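Local coordinates for protein TYPE-2 restriction enzyme ngomiv (Neisseria gonorrhoeae, PDB 4ABT) that recognises the double-stranded DNA sequence 5'-GCCGGC-3' and cleaves it after the first G, as a magnesium-dependent homotetrameric type II restriction endonuclease, at residues P139-T144 with I184-T189. Residues are numbered along the deposited sequence; the frame is centred on the assembly and turned at random.
Sequences PDIIVT and ISCKWT. With CA (calcium ion), chain F; nucleotides of chain D.
D140 turns its carboxylate beside its own backbone N (chi1 -60°), which points OD2 at the backbone N of C186. C186 N donates to D140 OD2 at 2.7 Å, and the bond is nearly straight at 165°. It uses the anti lone pair of OD2. The same oxygen binds the calcium ion at 2.4 Å. The N-H and the ion together grip OD2, which would limit turning of the carboxylate. C186 O is a second protein ligand of the ion, at 2.5 Å. OP1 of DC5 of chain D and three waters complete the set. One of these waters accepts from K187 NZ and donates to OP2 of DC6 of chain D.

I141 and I184 form an antiparallel hydrogen-bonded pair. I184 N to I141 O is 2.8 Å; the return bond, I141 N to I184 O, is longer at 3.2 Å. On the face shared by I141 and I184, I141 CD1 meets C186 SG at 3.5 Å, while I184 CD1 lies against I141 CG2 and V143 CG2. W188 N bonds OP1 of DC6 of chain D. The site is a PD-(D/E)XK nuclease variant: P139-D140 is the PD half, and S185-C186-K187 fills (D/E)XK, with serine at the usual acidic position.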
# COMPACT_ATOMS: atom_id res chain seq x y z
N PRO B 139 8.04 16.30 -8.12
CA PRO B 139 7.08 16.41 -9.21
C PRO B 139 7.64 17.24 -10.39
O PRO B 139 8.63 17.95 -10.24
CB PRO B 139 5.89 17.06 -8.55
CG PRO B 139 6.11 16.83 -7.08
CD PRO B 139 7.56 16.99 -6.92
N ASP B 140 7.06 17.06 -11.57
CA ASP B 140 7.49 17.83 -12.71
C ASP B 140 6.81 19.17 -12.64
O ASP B 140 7.47 20.19 -12.82
CB ASP B 140 7.15 17.14 -14.05
CG ASP B 140 7.81 15.76 -14.19
OD1 ASP B 140 8.88 15.52 -13.55
OD2 ASP B 140 7.25 14.93 -14.94
N ILE B 141 5.49 19.16 -12.39
CA ILE B 141 4.74 20.36 -12.37
C ILE B 141 3.85 20.28 -11.11
O ILE B 141 3.23 19.23 -10.85
CB ILE B 141 3.84 20.44 -13.57
CG1 ILE B 141 4.63 20.43 -14.90
CG2 ILE B 141 2.98 21.69 -13.49
CD1 ILE B 141 3.73 20.09 -16.05
N ILE B 142 3.78 21.33 -10.31
CA ILE B 142 2.82 21.32 -9.23
C ILE B 142 1.73 22.37 -9.46
O ILE B 142 1.93 23.38 -10.17
CB ILE B 142 3.54 21.49 -7.84
CG1 ILE B 142 4.32 22.78 -7.82
CG2 ILE B 142 4.53 20.30 -7.58
CD1 ILE B 142 4.61 23.34 -6.41
N VAL B 143 0.56 22.14 -8.88
CA VAL B 143 -0.38 23.21 -8.71
C VAL B 143 -0.59 23.41 -7.24
O VAL B 143 -0.86 22.46 -6.53
CB VAL B 143 -1.71 22.91 -9.33
CG1 VAL B 143 -2.62 24.18 -9.21
CG2 VAL B 143 -1.56 22.45 -10.78
N THR B 144 -0.47 24.64 -6.75
CA THR B 144 -0.65 24.89 -5.31
C THR B 144 -1.80 25.92 -5.06
O THR B 144 -2.26 26.61 -5.98
CB THR B 144 0.66 25.34 -4.62
OG1 THR B 144 1.08 26.57 -5.20
CG2 THR B 144 1.80 24.32 -4.84
N ILE B 184 1.77 16.84 -11.32
CA ILE B 184 1.55 16.44 -12.71
C ILE B 184 2.85 15.88 -13.25
O ILE B 184 3.78 16.64 -13.41
CB ILE B 184 1.10 17.67 -13.58
CG1 ILE B 184 -0.11 18.37 -12.95
CG2 ILE B 184 0.67 17.21 -14.93
CD1 ILE B 184 -0.56 19.70 -13.62
N SER B 185 2.93 14.57 -13.55
CA SER B 185 4.11 13.98 -14.21
C SER B 185 3.99 14.03 -15.75
O SER B 185 2.97 13.67 -16.31
CB SER B 185 4.25 12.51 -13.89
OG SER B 185 4.79 12.27 -12.60
N CYS B 186 5.06 14.46 -16.42
CA CYS B 186 5.14 14.48 -17.87
C CYS B 186 6.07 13.40 -18.43
O CYS B 186 7.15 13.16 -17.92
CB CYS B 186 5.59 15.85 -18.30
SG CYS B 186 4.50 17.11 -17.74
N LYS B 187 5.62 12.72 -19.46
CA LYS B 187 6.44 11.73 -20.15
C LYS B 187 6.26 11.93 -21.67
O LYS B 187 5.25 11.59 -22.28
CB LYS B 187 6.19 10.28 -19.65
CG LYS B 187 6.31 10.13 -18.09
CD LYS B 187 6.42 8.70 -17.56
CE LYS B 187 7.10 8.63 -16.17
NZ LYS B 187 8.62 8.87 -16.21
N TRP B 188 7.26 12.58 -22.25
CA TRP B 188 7.25 12.88 -23.70
C TRP B 188 7.04 11.57 -24.42
O TRP B 188 6.12 11.47 -25.21
CB TRP B 188 8.56 13.57 -24.16
CG TRP B 188 8.62 13.78 -25.63
CD1 TRP B 188 9.59 13.31 -26.49
CD2 TRP B 188 7.65 14.46 -26.46
NE1 TRP B 188 9.28 13.67 -27.79
CE2 TRP B 188 8.11 14.38 -27.79
CE3 TRP B 188 6.44 15.14 -26.20
CZ2 TRP B 188 7.40 14.94 -28.86
CZ3 TRP B 188 5.76 15.71 -27.25
CH2 TRP B 188 6.22 15.59 -28.57
N THR B 189 7.86 10.56 -24.10
CA THR B 189 7.64 9.20 -24.56
C THR B 189 7.78 8.27 -23.37
O THR B 189 8.26 8.70 -22.30
CB THR B 189 8.64 8.81 -25.62
OG1 THR B 189 9.95 8.78 -25.04
CG2 THR B 189 8.61 9.80 -26.81
CA CA F . 8.61 13.22 -15.92
P DC D 6 10.74 12.47 -20.50
OP1 DC D 6 9.63 13.32 -21.01
OP2 DC D 6 10.42 11.37 -19.54
O5' DC D 6 11.63 11.84 -21.63
C5' DC D 6 12.05 12.75 -22.66
C4' DC D 6 12.93 12.04 -23.68
O4' DC D 6 14.05 11.53 -22.92
C3' DC D 6 12.33 10.83 -24.40
O3' DC D 6 12.66 11.08 -25.74
C2' DC D 6 12.98 9.60 -23.85
C1' DC D 6 14.28 10.15 -23.24
N1 DC D 6 14.72 9.36 -21.99
C2 DC D 6 15.88 8.57 -22.03
O2 DC D 6 16.52 8.56 -23.11
N3 DC D 6 16.27 7.87 -20.90
C4 DC D 6 15.52 7.94 -19.77
N4 DC D 6 15.85 7.24 -18.67
C5 DC D 6 14.34 8.76 -19.75
C6 DC D 6 13.97 9.43 -20.86
P DG D 7 12.93 10.05 -26.90
OP1 DG D 7 13.13 10.88 -28.11
OP2 DG D 7 12.02 8.88 -26.85
O5' DG D 7 14.31 9.44 -26.43
C5' DG D 7 15.58 10.08 -26.77
C4' DG D 7 16.42 9.14 -27.60
O4' DG D 7 16.90 8.01 -26.80
C3' DG D 7 15.73 8.53 -28.84
O3' DG D 7 16.77 8.54 -29.87
C2' DG D 7 15.26 7.13 -28.34
C1' DG D 7 16.21 6.81 -27.19
N9 DG D 7 15.58 6.26 -25.99
C8 DG D 7 14.26 6.38 -25.63
N7 DG D 7 13.98 5.79 -24.53
C5 DG D 7 15.17 5.25 -24.10
C6 DG D 7 15.49 4.49 -22.96
O6 DG D 7 14.72 4.15 -22.01
N1 DG D 7 16.84 4.08 -22.94
C2 DG D 7 17.78 4.42 -23.90
N2 DG D 7 19.06 3.99 -23.76
N3 DG D 7 17.46 5.14 -24.96
C4 DG D 7 16.15 5.51 -25.01
P DC D 5 11.86 12.25 -14.80
OP1 DC D 5 10.63 13.07 -14.79
OP2 DC D 5 11.83 10.78 -14.68
O5' DC D 5 12.64 12.64 -16.15
C5' DC D 5 12.53 14.04 -16.66
C4' DC D 5 13.21 14.10 -18.00
O4' DC D 5 14.59 13.76 -17.76
C3' DC D 5 12.79 13.01 -18.97
O3' DC D 5 11.71 13.48 -19.81
C2' DC D 5 14.01 12.78 -19.84
C1' DC D 5 15.14 13.08 -18.87
N1 DC D 5 15.87 11.93 -18.36
C2 DC D 5 17.00 11.48 -19.05
O2 DC D 5 17.38 12.07 -20.09
N3 DC D 5 17.67 10.41 -18.53
C4 DC D 5 17.25 9.80 -17.38
N4 DC D 5 17.94 8.77 -16.88
C5 DC D 5 16.08 10.23 -16.70
C6 DC D 5 15.45 11.31 -17.22
O HOH W 1 7.53 11.66 -14.25
O HOH W 2 9.63 11.43 -16.95
O HOH W 3 9.39 15.05 -17.40